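Local coordinates for VP4 protein (Tellina virus 1, PDB 3P06) that probably acts as a serine protease that cuts the birnavirus polyprotein into its final products, captured here as an intramolecular acyl-enzyme, at residues G2-A7 / A86-V91; R20-G25 / Q142-K147; G32-H37 / A75-P80; L79-A84 / V183-G188; P92-Q97 / S187-A192. One frame throughout, in Å; residues are numbered along the deposited sequence.

Contact 1. Residues G2-A7 / A86-V91; sequences GVELSA and ATSILV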
# COMPACT_ATOMS: atom_id res chain seq x y z
N GLY A 2 -11.44 10.53 -11.82
CA GLY A 2 -10.78 9.27 -11.44
C GLY A 2 -11.52 8.11 -12.09
O GLY A 2 -12.54 8.27 -12.80
N VAL A 3 -11.03 6.92 -11.81
CA VAL A 3 -11.60 5.72 -12.38
C VAL A 3 -11.92 4.76 -11.22
O VAL A 3 -11.11 4.61 -10.28
CB VAL A 3 -10.58 5.11 -13.37
CG1 VAL A 3 -11.12 3.81 -14.03
CG2 VAL A 3 -10.34 6.13 -14.52
N GLU A 4 -13.09 4.12 -11.27
CA GLU A 4 -13.42 3.10 -10.30
C GLU A 4 -13.12 1.73 -10.89
O GLU A 4 -13.62 1.40 -11.97
CB GLU A 4 -14.89 3.11 -9.94
CG GLU A 4 -15.18 2.13 -8.78
CD GLU A 4 -16.33 1.16 -9.05
OE1 GLU A 4 -17.26 1.14 -8.21
OE2 GLU A 4 -16.32 0.38 -10.08
N LEU A 5 -12.37 0.89 -10.17
CA LEU A 5 -11.90 -0.39 -10.73
C LEU A 5 -12.29 -1.50 -9.78
O LEU A 5 -12.25 -1.33 -8.55
CB LEU A 5 -10.34 -0.36 -10.87
CG LEU A 5 -9.72 0.85 -11.57
CD1 LEU A 5 -8.23 0.79 -11.47
CD2 LEU A 5 -10.17 0.87 -13.08
N SER A 6 -12.70 -2.66 -10.33
CA SER A 6 -12.81 -3.90 -9.55
C SER A 6 -11.41 -4.30 -9.26
O SER A 6 -10.63 -4.39 -10.16
CB SER A 6 -13.36 -5.04 -10.42
OG SER A 6 -14.68 -4.77 -10.71
N ALA A 7 -11.07 -4.61 -8.04
CA ALA A 7 -9.66 -4.83 -7.71
C ALA A 7 -9.62 -5.42 -6.37
O ALA A 7 -10.45 -5.12 -5.49
CB ALA A 7 -8.91 -3.47 -7.65
N ALA A 86 -14.35 -3.77 -0.22
CA ALA A 86 -13.83 -5.16 -0.33
C ALA A 86 -13.41 -5.58 -1.77
O ALA A 86 -12.51 -6.43 -1.95
CB ALA A 86 -14.83 -6.15 0.28
N THR A 87 -14.00 -4.95 -2.79
CA THR A 87 -13.77 -5.42 -4.16
C THR A 87 -13.57 -4.34 -5.20
O THR A 87 -13.50 -4.62 -6.41
CB THR A 87 -14.96 -6.35 -4.69
OG1 THR A 87 -16.16 -5.56 -4.73
CG2 THR A 87 -15.17 -7.52 -3.79
N SER A 88 -13.46 -3.09 -4.77
CA SER A 88 -13.22 -2.03 -5.74
C SER A 88 -12.43 -0.89 -5.15
O SER A 88 -12.40 -0.70 -3.90
CB SER A 88 -14.58 -1.51 -6.28
OG SER A 88 -15.19 -0.84 -5.22
N ILE A 89 -11.80 -0.11 -6.03
CA ILE A 89 -11.17 1.10 -5.58
C ILE A 89 -11.48 2.24 -6.50
O ILE A 89 -11.81 2.04 -7.64
CB ILE A 89 -9.60 0.96 -5.53
CG1 ILE A 89 -9.06 0.50 -6.91
CG2 ILE A 89 -9.25 -0.01 -4.45
CD1 ILE A 89 -7.56 0.15 -6.93
N LEU A 90 -11.28 3.45 -6.02
CA LEU A 90 -11.38 4.58 -6.86
C LEU A 90 -9.97 5.23 -6.90
O LEU A 90 -9.43 5.66 -5.87
CB LEU A 90 -12.42 5.51 -6.30
CG LEU A 90 -12.70 6.84 -7.03
CD1 LEU A 90 -12.97 6.61 -8.47
CD2 LEU A 90 -13.99 7.45 -6.47
N VAL A 91 -9.42 5.30 -8.10
CA VAL A 91 -8.06 5.76 -8.35
C VAL A 91 -8.22 7.18 -8.93
O VAL A 91 -8.87 7.38 -9.96
CB VAL A 91 -7.35 4.81 -9.37
CG1 VAL A 91 -5.89 5.28 -9.73
CG2 VAL A 91 -7.26 3.35 -8.78
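Leu5 and Ile89 sit opposite each other as an antiparallel hydrogen-bonded pair, with Leu5 N to Ile89 O and Ile89 N to Leu5 O both 2.8 Å. Val3 and Val91 repeat the pattern two residues along: Val91 N reaches Val3 O at 2.8 Å on an almost straight line (175°). A fifth bond, Ala7 N to Thr87 O at 2.9 Å, differs in kind, because its donor stands well above the carbonyl plane where the strands end.

The tight side carries Leu5, Ile89 and Val91. Leu5 CD1 lies 3.8 Å from Val91 CG2. With chi1 at 54°, Ile89 holds CG1 between its backbone N and carbonyl carbon and directs CD1 onto Ala7 CB, 3.9 Å away. Met28 and Val30 of strand 21-31 also pack against Ile89.

The other face is looser. Glu4, Ser6, Ser88 and Leu90 line it; Leu90 CD1 does reach back to 3.3 Å from Val3 O, but the Glu4 carboxylate makes no bond to Ser88 OG, which pairs with Thr85. Strand 2-6, an outer strand of the four-stranded antiparallel sheet, is thus attached mainly through its backbone, with the apolar side-chain packing mostly on the face of Leu5, Ile89 and Val91.

Contact 2. Residues R20-G25 / Q142-K147; sequences RRISGG and QLLVAK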
# COMPACT_ATOMS: atom_id res chain seq x y z
N ARG A 20 3.37 23.11 4.65
CA ARG A 20 2.72 23.73 5.81
C ARG A 20 2.10 22.70 6.73
O ARG A 20 2.08 22.87 7.94
CB ARG A 20 1.67 24.76 5.34
CG ARG A 20 0.91 25.57 6.46
CD ARG A 20 -0.55 25.73 6.01
NE ARG A 20 -0.82 24.57 5.16
CZ ARG A 20 -1.60 24.55 4.08
NH1 ARG A 20 -2.23 25.66 3.70
NH2 ARG A 20 -1.74 23.42 3.39
N ARG A 21 1.63 21.60 6.16
CA ARG A 21 0.97 20.57 6.94
C ARG A 21 1.31 19.20 6.41
O ARG A 21 1.59 19.02 5.22
CB ARG A 21 -0.54 20.77 6.87
CG ARG A 21 -1.33 20.22 8.09
CD ARG A 21 -2.87 20.28 7.86
NE ARG A 21 -3.29 21.16 6.75
CZ ARG A 21 -3.63 20.71 5.53
NH1 ARG A 21 -3.62 19.41 5.25
NH2 ARG A 21 -3.99 21.57 4.59
N ILE A 22 1.29 18.22 7.30
CA ILE A 22 1.50 16.84 6.86
C ILE A 22 0.11 16.32 6.71
O ILE A 22 -0.69 16.52 7.62
CB ILE A 22 2.23 15.92 7.88
CG1 ILE A 22 3.57 16.47 8.36
CG2 ILE A 22 2.47 14.52 7.23
CD1 ILE A 22 4.65 16.54 7.28
N SER A 23 -0.21 15.74 5.57
CA SER A 23 -1.50 15.10 5.46
C SER A 23 -1.29 13.63 5.11
O SER A 23 -0.15 13.18 4.89
CB SER A 23 -2.38 15.87 4.47
OG SER A 23 -1.79 15.81 3.19
N GLY A 24 -2.37 12.87 5.15
CA GLY A 24 -2.33 11.44 5.00
C GLY A 24 -3.18 11.01 3.81
O GLY A 24 -4.10 11.73 3.45
N GLY A 25 -2.81 9.90 3.17
CA GLY A 25 -3.64 9.28 2.16
C GLY A 25 -3.38 7.76 2.09
O GLY A 25 -2.79 7.18 3.00
N GLN A 142 -1.20 6.19 11.89
CA GLN A 142 -2.40 6.02 12.70
C GLN A 142 -3.14 7.35 12.79
O GLN A 142 -4.35 7.41 12.54
CB GLN A 142 -2.08 5.49 14.15
CG GLN A 142 -1.73 3.98 14.21
CD GLN A 142 -2.95 3.05 14.09
OE1 GLN A 142 -3.93 3.37 13.39
NE2 GLN A 142 -2.88 1.91 14.71
N LEU A 143 -2.41 8.41 13.15
CA LEU A 143 -3.04 9.71 13.39
C LEU A 143 -3.62 10.34 12.18
O LEU A 143 -4.66 11.00 12.26
CB LEU A 143 -2.00 10.74 13.95
CG LEU A 143 -1.64 10.57 15.39
CD1 LEU A 143 -0.36 11.39 15.71
CD2 LEU A 143 -2.76 11.05 16.23
N LEU A 144 -2.94 10.22 11.05
CA LEU A 144 -3.33 10.98 9.86
C LEU A 144 -4.07 10.16 8.85
O LEU A 144 -4.63 10.71 7.92
CB LEU A 144 -2.09 11.58 9.18
CG LEU A 144 -1.37 12.66 10.06
CD1 LEU A 144 0.04 13.00 9.54
CD2 LEU A 144 -2.24 13.90 10.30
N VAL A 145 -4.03 8.83 8.96
CA VAL A 145 -4.74 8.05 7.96
C VAL A 145 -5.72 7.07 8.55
O VAL A 145 -6.94 7.13 8.24
CB VAL A 145 -3.74 7.25 7.02
CG1 VAL A 145 -4.53 6.50 5.94
CG2 VAL A 145 -2.74 8.19 6.38
N ALA A 146 -5.22 6.11 9.34
CA ALA A 146 -6.05 4.95 9.68
C ALA A 146 -7.14 5.26 10.70
O ALA A 146 -8.31 4.81 10.56
CB ALA A 146 -5.15 3.78 10.18
N LYS A 147 -6.76 5.97 11.76
CA LYS A 147 -7.78 6.36 12.77
C LYS A 147 -8.87 7.28 12.21
O LYS A 147 -10.02 6.99 12.40
CB LYS A 147 -7.21 6.96 14.07
CG LYS A 147 -6.31 6.04 14.88
CD LYS A 147 -7.07 4.99 15.60
CE LYS A 147 -6.08 4.19 16.41
NZ LYS A 147 -6.81 3.09 16.99
O HOH W 1 -5.05 13.63 6.63
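Two torsions set the apolar meeting of Ile22 with Leu144. Ile22 has CG1 anti to its carbonyl carbon (chi1 -55°), which swings the long branch off and presents the short one, CG2, to the helix. Leu144 takes the same sense of rotation (chi1 -66°) and brings CD1 to 3.7 Å from Ile22 CG2, the two side chains crossing at about a right angle. Val145 spreads its methyls around the neighbouring backbone: CG2 lies 3.6 Å from Gly24 CA, while CG1 is 3.5 Å from Gly25 O.

This is a helix laid on the end of a sheet strand. The axis of strand 21-25 passes 6.7 Å from that of helix 142-147, the two running nearly in the same direction, 24° apart. So close an approach depends on Gly24, which turns bare backbone to the helix and lets its CA come 5.0 Å from Leu144 CA. The helix widens here into a pi-type turn, with Lys147 N bonded to Gln142 O. Leu15 of strand 9-18 touches Leu144, and Pro13 touches Val145.

Polar traffic passes through one water, which accepts from Gly24 N and donates to Leu144 O, both at 3.2 Å. Val145 is one turn on from Lys141, the predicted catalytic lysine, and their side chains are about 5 Å apart. Apolar packing and a single water bridge therefore set the helix carrying that lysine against the strand, with no direct polar bond between the two segments.

Contact 3. Residues G32-H37 / A75-P80; sequences GDLSEH and AITVLP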
# COMPACT_ATOMS: atom_id res chain seq x y z
N GLY A 32 -2.19 -7.75 -9.99
CA GLY A 32 -2.28 -7.61 -11.44
C GLY A 32 -1.53 -6.37 -11.96
O GLY A 32 -1.02 -5.52 -11.19
N ASP A 33 -1.45 -6.32 -13.28
CA ASP A 33 -0.82 -5.28 -13.98
C ASP A 33 -1.90 -4.22 -14.32
O ASP A 33 -2.67 -4.37 -15.29
CB ASP A 33 -0.09 -5.84 -15.26
CG ASP A 33 0.33 -4.70 -16.27
OD1 ASP A 33 0.78 -5.03 -17.43
OD2 ASP A 33 0.28 -3.47 -15.92
N LEU A 34 -1.90 -3.14 -13.55
CA LEU A 34 -2.83 -2.02 -13.78
C LEU A 34 -2.05 -0.76 -14.19
O LEU A 34 -2.55 0.35 -14.00
CB LEU A 34 -3.69 -1.77 -12.51
CG LEU A 34 -4.88 -2.79 -12.29
CD1 LEU A 34 -4.44 -4.20 -11.77
CD2 LEU A 34 -5.87 -2.21 -11.28
N SER A 35 -0.87 -0.95 -14.85
CA SER A 35 0.02 0.20 -15.16
C SER A 35 -0.63 1.20 -16.11
O SER A 35 -0.21 2.35 -16.20
CB SER A 35 1.29 -0.28 -15.82
OG SER A 35 0.94 -1.05 -17.00
N GLU A 36 -1.71 0.80 -16.81
CA GLU A 36 -2.39 1.74 -17.67
C GLU A 36 -3.17 2.79 -16.84
O GLU A 36 -3.61 3.79 -17.37
CB GLU A 36 -3.31 0.98 -18.65
CG GLU A 36 -4.59 0.40 -17.95
CD GLU A 36 -4.38 -1.04 -17.27
OE1 GLU A 36 -3.20 -1.59 -17.21
OE2 GLU A 36 -5.44 -1.60 -16.80
N HIS A 37 -3.33 2.58 -15.54
CA HIS A 37 -4.00 3.57 -14.69
C HIS A 37 -3.03 4.50 -13.95
O HIS A 37 -3.44 5.44 -13.24
CB HIS A 37 -4.95 2.86 -13.73
CG HIS A 37 -6.00 2.09 -14.46
ND1 HIS A 37 -7.00 2.71 -15.19
CD2 HIS A 37 -6.16 0.75 -14.68
CE1 HIS A 37 -7.77 1.80 -15.76
NE2 HIS A 37 -7.29 0.60 -15.45
N ALA A 75 2.05 -10.16 -10.51
CA ALA A 75 2.13 -8.71 -10.83
C ALA A 75 1.44 -7.94 -9.71
O ALA A 75 0.39 -8.38 -9.22
CB ALA A 75 1.50 -8.43 -12.20
N ILE A 76 2.04 -6.83 -9.25
CA ILE A 76 1.42 -5.98 -8.23
C ILE A 76 1.56 -4.58 -8.82
O ILE A 76 2.60 -4.25 -9.37
CB ILE A 76 2.17 -6.01 -6.87
CG1 ILE A 76 2.11 -7.39 -6.18
CG2 ILE A 76 1.62 -4.85 -5.90
CD1 ILE A 76 0.74 -7.74 -5.53
N THR A 77 0.49 -3.78 -8.77
CA THR A 77 0.58 -2.38 -9.17
C THR A 77 0.22 -1.61 -7.92
O THR A 77 -0.77 -1.96 -7.30
CB THR A 77 -0.45 -2.08 -10.27
OG1 THR A 77 -0.14 -2.93 -11.37
CG2 THR A 77 -0.38 -0.53 -10.75
N VAL A 78 1.03 -0.59 -7.56
CA VAL A 78 0.76 0.23 -6.39
C VAL A 78 0.10 1.48 -6.91
O VAL A 78 0.71 2.20 -7.74
CB VAL A 78 2.10 0.50 -5.63
CG1 VAL A 78 1.86 1.13 -4.34
CG2 VAL A 78 2.75 -0.91 -5.29
N LEU A 79 -1.15 1.74 -6.50
CA LEU A 79 -1.89 2.88 -7.09
C LEU A 79 -2.42 3.70 -5.95
O LEU A 79 -2.81 3.16 -4.94
CB LEU A 79 -3.10 2.35 -7.94
CG LEU A 79 -2.75 1.71 -9.29
CD1 LEU A 79 -4.02 1.09 -9.92
CD2 LEU A 79 -2.15 2.75 -10.27
N PRO A 80 -2.46 5.01 -6.11
CA PRO A 80 -3.18 5.78 -5.14
C PRO A 80 -4.70 5.48 -5.15
O PRO A 80 -5.26 5.29 -6.21
CB PRO A 80 -3.01 7.21 -5.62
CG PRO A 80 -2.74 7.13 -7.09
CD PRO A 80 -2.02 5.78 -7.30
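His37 faces Leu79 across the contact, and its ring has Glu36 CG 3.6 Å above one face, displaced toward the rim. At the ring edge, NE2 bonds to a bound glycerol, while the residue's backbone C rests against Leu79 CD2. The second flat group is the carboxylate of Asp33. Its OD2 takes Ser35 OG on the syn lone pair, at 2.7 Å, and receives Ser35 N head-on at 3.0 Å. The latter bond makes an Asx turn, and the two together fix the carboxylate at the start of the short 3-10 segment 35-37.

These residues form the loop that leaves strand 21-31 and folds back over strand 75-81, its neighbour in the mixed sheet; Tyr56 of strand 54-58, on the other side of strand 75-81, covers Asp33, Ala75 and Thr77. Gly32, just past the end of strand 21-31, still gives its N to Ala75 O at 2.8 Å, from well above the carbonyl plane.

Beyond it, Thr77 takes over from the main chain. With OG1 anti to the carbonyl carbon (chi1 -60°), the hydroxyl turns toward the loop. There it donates to a lone pair of Gly32 O, 2.7 Å away, and accepts from Leu34 N, at 2.8 Å and nearly straight (176°). One side-chain oxygen thus grips the backbone on both sides of Asp33. Further along, Leu34 and Leu79 cross at about a right angle, and Leu34 CB lies 3.9 Å from Leu79 CD1. At the end of the 3-10 segment, His37 O accepts from Gln95 NE2.

Contact 4. Residues L79-A84 / V183-G188; sequences LPVVQA and VTFSSG. With BME (beta-mercaptoethanol), chain F.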
# COMPACT_ATOMS: atom_id res chain seq x y z
N LEU A 79 -1.15 1.74 -6.50
CA LEU A 79 -1.89 2.88 -7.09
C LEU A 79 -2.42 3.70 -5.95
O LEU A 79 -2.81 3.16 -4.94
CB LEU A 79 -3.10 2.35 -7.94
CG LEU A 79 -2.75 1.71 -9.29
CD1 LEU A 79 -4.02 1.09 -9.92
CD2 LEU A 79 -2.15 2.75 -10.27
N PRO A 80 -2.46 5.01 -6.11
CA PRO A 80 -3.18 5.78 -5.14
C PRO A 80 -4.70 5.48 -5.15
O PRO A 80 -5.26 5.29 -6.21
CB PRO A 80 -3.01 7.21 -5.62
CG PRO A 80 -2.74 7.13 -7.09
CD PRO A 80 -2.02 5.78 -7.30
N VAL A 81 -5.37 5.58 -4.00
CA VAL A 81 -6.82 5.35 -3.97
C VAL A 81 -7.44 6.39 -3.09
O VAL A 81 -6.85 6.80 -2.06
CB VAL A 81 -7.18 3.93 -3.46
CG1 VAL A 81 -6.50 2.85 -4.34
CG2 VAL A 81 -6.79 3.71 -2.01
N VAL A 82 -8.61 6.88 -3.49
CA VAL A 82 -9.30 7.83 -2.61
C VAL A 82 -10.49 7.15 -1.95
O VAL A 82 -11.12 7.73 -1.04
CB VAL A 82 -9.74 9.15 -3.36
CG1 VAL A 82 -8.49 10.02 -3.68
CG2 VAL A 82 -10.57 8.88 -4.67
N GLN A 83 -10.84 5.95 -2.45
CA GLN A 83 -11.93 5.15 -1.89
C GLN A 83 -11.61 3.71 -2.07
O GLN A 83 -11.02 3.36 -3.09
CB GLN A 83 -13.32 5.36 -2.56
CG GLN A 83 -13.84 6.75 -2.37
CD GLN A 83 -15.22 6.97 -2.99
OE1 GLN A 83 -15.86 6.05 -3.47
NE2 GLN A 83 -15.67 8.22 -2.94
N ALA A 84 -11.99 2.88 -1.11
CA ALA A 84 -11.84 1.43 -1.26
C ALA A 84 -13.01 0.68 -0.65
O ALA A 84 -13.58 1.13 0.39
CB ALA A 84 -10.49 0.95 -0.65
N VAL A 183 -14.12 2.87 2.79
CA VAL A 183 -13.26 3.82 3.46
C VAL A 183 -12.90 4.85 2.43
O VAL A 183 -12.75 4.54 1.21
CB VAL A 183 -11.93 3.17 4.11
CG1 VAL A 183 -12.31 2.41 5.41
CG2 VAL A 183 -11.16 2.21 3.16
N THR A 184 -12.78 6.09 2.86
CA THR A 184 -12.32 7.08 1.92
C THR A 184 -11.05 7.79 2.44
O THR A 184 -10.80 7.80 3.66
CB THR A 184 -13.42 8.06 1.61
OG1 THR A 184 -13.66 8.82 2.79
CG2 THR A 184 -14.73 7.32 1.25
N PHE A 185 -10.27 8.38 1.54
CA PHE A 185 -8.99 9.01 1.91
C PHE A 185 -8.86 10.31 1.16
O PHE A 185 -9.51 10.46 0.12
CB PHE A 185 -7.84 8.11 1.54
CG PHE A 185 -7.92 6.76 2.12
CD1 PHE A 185 -7.52 6.52 3.46
CD2 PHE A 185 -8.42 5.70 1.36
CE1 PHE A 185 -7.63 5.22 4.04
CE2 PHE A 185 -8.50 4.39 1.91
CZ PHE A 185 -8.11 4.17 3.26
N SER A 186 -8.06 11.26 1.69
CA SER A 186 -7.73 12.51 1.00
C SER A 186 -6.72 12.21 -0.11
O SER A 186 -5.92 11.24 -0.03
CB SER A 186 -7.07 13.53 1.96
OG SER A 186 -8.05 14.23 2.70
N SER A 187 -6.71 13.05 -1.13
CA SER A 187 -5.66 12.93 -2.13
C SER A 187 -4.69 14.11 -2.03
O SER A 187 -5.00 15.12 -1.43
CB SER A 187 -6.25 12.83 -3.53
OG SER A 187 -7.25 13.83 -3.72
N GLY A 188 -3.51 13.96 -2.62
CA GLY A 188 -2.59 15.07 -2.72
C GLY A 188 -1.82 15.02 -4.02
O GLY A 188 -1.81 14.00 -4.73
C1 BME F . -4.09 9.76 -3.54
C2 BME F . -3.59 9.36 -2.13
O1 BME F . -3.90 11.16 -3.89
S2 BME F . -5.08 8.91 -1.08
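Ala84 and Val183 form a hydrogen-bonded antiparallel pair through their backbones: Ala84 N to Val183 O and Val183 N to Ala84 O are both 3.0 Å. The third bond, Phe185 N to Val82 O, is shorter at 2.8 Å yet approaches from above the plane, 46° out of it, where the strand pairing gives way to loop. Between these bonds, Gln83 and Thr184 make the non-hydrogen-bonded pair, and Gln83 CA sends a CH toward Val183 O.

Strand 183-184 is an outer strand of the four-stranded antiparallel sheet, where 83-84 separates it from 88-92. The chain passes here from strand 75-81 of the mixed sheet into strand 83-84 of the four-stranded one.

Apolar packing falls on both faces. On one, Gln83 and Thr184 lie side by side, pointing the same way, with Gln83 CG 3.8 Å from Thr184 CG2. On the other, Ala84 CB meets Val183 CG2 at 4.1 Å, and Leu11 of strand 9-18 packs on both. Beyond the pairing, Phe185 holds its ring beside Val81, CD2 being 4.2 Å from Val81 CG2. Val82 has CG1 anti to its carbonyl carbon (chi1 -72°), which aims that methyl at Ser187 CB, 3.6 Å away.

A ligand makes up the last group. Beta-mercaptoethanol, probably from the crystallisation liquor, accepts a hydrogen bond at O1 from Gly188 N, at 3.1 Å, and Pro80 CB packs against its C1; the placement of its sulfur is doubtful.

Contact 5. Residues P92-Q97 / S187-A192; sequences PDNQPQ and SGKNVA. With BME (beta-mercaptoethanol), chain F.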
# COMPACT_ATOMS: atom_id res chain seq x y z
N PRO A 92 -7.62 8.16 -8.28
CA PRO A 92 -7.79 9.56 -8.75
C PRO A 92 -6.88 9.76 -9.97
O PRO A 92 -5.87 9.05 -10.13
CB PRO A 92 -7.33 10.41 -7.57
CG PRO A 92 -6.20 9.44 -6.89
CD PRO A 92 -6.81 8.04 -7.03
N ASP A 93 -7.25 10.70 -10.83
CA ASP A 93 -6.44 11.04 -11.99
C ASP A 93 -5.23 11.89 -11.52
O ASP A 93 -4.19 11.85 -12.12
CB ASP A 93 -7.26 11.84 -12.96
CG ASP A 93 -8.11 10.97 -13.88
OD1 ASP A 93 -8.01 9.70 -13.84
OD2 ASP A 93 -8.88 11.58 -14.66
N ASN A 94 -5.41 12.64 -10.43
CA ASN A 94 -4.32 13.39 -9.86
C ASN A 94 -3.56 12.54 -8.87
O ASN A 94 -4.03 12.26 -7.79
CB ASN A 94 -4.79 14.74 -9.30
CG ASN A 94 -4.90 15.81 -10.42
OD1 ASN A 94 -4.16 16.79 -10.43
ND2 ASN A 94 -5.77 15.57 -11.41
N GLN A 95 -2.36 12.14 -9.29
CA GLN A 95 -1.63 11.11 -8.56
C GLN A 95 -0.26 11.64 -8.06
O GLN A 95 0.50 12.22 -8.81
CB GLN A 95 -1.41 9.94 -9.46
CG GLN A 95 -2.71 9.33 -9.89
CD GLN A 95 -2.55 8.05 -10.72
OE1 GLN A 95 -1.41 7.54 -10.91
NE2 GLN A 95 -3.67 7.55 -11.25
N PRO A 96 0.02 11.45 -6.79
CA PRO A 96 1.35 11.87 -6.29
C PRO A 96 2.45 10.82 -6.61
O PRO A 96 2.22 9.62 -6.80
CB PRO A 96 1.13 11.95 -4.80
CG PRO A 96 0.13 10.84 -4.51
CD PRO A 96 -0.83 10.85 -5.73
N GLN A 97 3.68 11.31 -6.64
CA GLN A 97 4.85 10.44 -6.83
C GLN A 97 4.98 9.55 -5.60
O GLN A 97 4.78 10.02 -4.45
CB GLN A 97 6.10 11.29 -7.05
CG GLN A 97 7.36 10.44 -7.22
CD GLN A 97 8.66 11.25 -7.42
OE1 GLN A 97 8.64 12.46 -7.50
NE2 GLN A 97 9.76 10.56 -7.53
N SER A 187 -6.71 13.05 -1.13
CA SER A 187 -5.66 12.93 -2.13
C SER A 187 -4.69 14.11 -2.03
O SER A 187 -5.00 15.12 -1.43
CB SER A 187 -6.25 12.83 -3.53
OG SER A 187 -7.25 13.83 -3.72
N GLY A 188 -3.51 13.96 -2.62
CA GLY A 188 -2.59 15.07 -2.72
C GLY A 188 -1.82 15.02 -4.02
O GLY A 188 -1.81 14.00 -4.73
N LYS A 189 -1.15 16.11 -4.34
CA LYS A 189 -0.32 16.10 -5.51
C LYS A 189 1.16 16.07 -5.05
O LYS A 189 2.09 16.06 -5.89
CB LYS A 189 -0.65 17.32 -6.38
CG LYS A 189 -0.19 17.23 -7.81
CD LYS A 189 -0.86 18.32 -8.65
CE LYS A 189 0.12 18.89 -9.65
NZ LYS A 189 -0.54 19.96 -10.46
N ASN A 190 1.36 16.08 -3.73
CA ASN A 190 2.70 16.26 -3.16
C ASN A 190 3.29 14.86 -3.11
O ASN A 190 2.52 13.94 -3.00
CB ASN A 190 2.60 16.84 -1.73
CG ASN A 190 1.32 17.74 -1.50
OD1 ASN A 190 0.17 17.25 -1.24
ND2 ASN A 190 1.56 19.06 -1.52
N VAL A 191 4.59 14.69 -3.14
CA VAL A 191 5.19 13.34 -2.94
C VAL A 191 4.55 12.45 -1.84
O VAL A 191 4.42 12.87 -0.69
CB VAL A 191 6.73 13.46 -2.72
CG1 VAL A 191 7.36 12.09 -2.36
CG2 VAL A 191 7.42 14.22 -3.95
N ALA A 192 4.16 11.20 -2.18
CA ALA A 192 3.58 10.30 -1.17
C ALA A 192 4.65 9.43 -0.61
O ALA A 192 5.30 8.68 -1.34
CB ALA A 192 2.44 9.40 -1.77
C1 BME F . -4.09 9.76 -3.54
C2 BME F . -3.59 9.36 -2.13
O1 BME F . -3.90 11.16 -3.89
S2 BME F . -5.08 8.91 -1.08
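Pro96 and Gln97 meet the tail of the chain as it runs toward its C-terminal end, and the meeting prepares a strand pairing: strand 98-99, an outer member of the mixed sheet, lies parallel to strand 192-193. The first bond of that pairing belongs to the contact. Ala192 N reaches Gln97 O at 2.6 Å, a short and fairly straight link (161°), and the backbone of Ala192 also bonds that of Ala99.

The Pro96 ring packs on three neighbours. CD lies 3.4 Å from Gly188 O, CG is 3.9 Å from Ala192 CB, and CB comes to 3.0 Å from Asn190 O, so the pyrrolidine is edged by two carbonyls and a methyl. Phe27 of strand 21-31 touches both Pro96 and Ala192, and CD of Pro96 also looks toward O1 of the bound beta-mercaptoethanol. Alongside, Gln97 and Val191 point the same way. Having CG anti to the backbone N (chi1 179°) and extended beyond it, Gln97 carries OE1 to 4.1 Å from Val191 CG2, and its NE2 bonds to Ser59. Asn94 only grazes the aliphatic part of the poorly ordered Lys189.

A second shell holds the 92-97 loop in shape. Pro96 O accepts from Asn43, and Gln95 O from Asn40. The side chain of Gln95 points away from the tail, with OE1 taking Lys39 N. Its NE2 closes the loop upon itself, donating in the plane of its amide to Pro92 O at 2.9 Å, nearly along the C=O axis.

Contacts 1 and 4 belong to one four-stranded sheet, joined by the probable bond Leu90 O to Val82 N (2.8 Å), their centres 10 Å apart. Contacts 3 and 4 share Leu79 and Pro80, so strand 75-81 ties the mixed sheet to the smaller one. Contacts 4 and 5 follow the same tail through Ser187 and Gly188 and both touch the beta-mercaptoethanol; Val82 CG1 also packs on Pro92 CG. Contact 2, across the molecule from contact 3, meets contact 4 where Val145 CG1 lies 3.9 Å from Phe185 CE1. The predicted nucleophile Ser102 is about 9 Å from Ala192 and about 10 Å from Val145, side chain to side chain, consistent with a tail leading toward the acyl-enzyme.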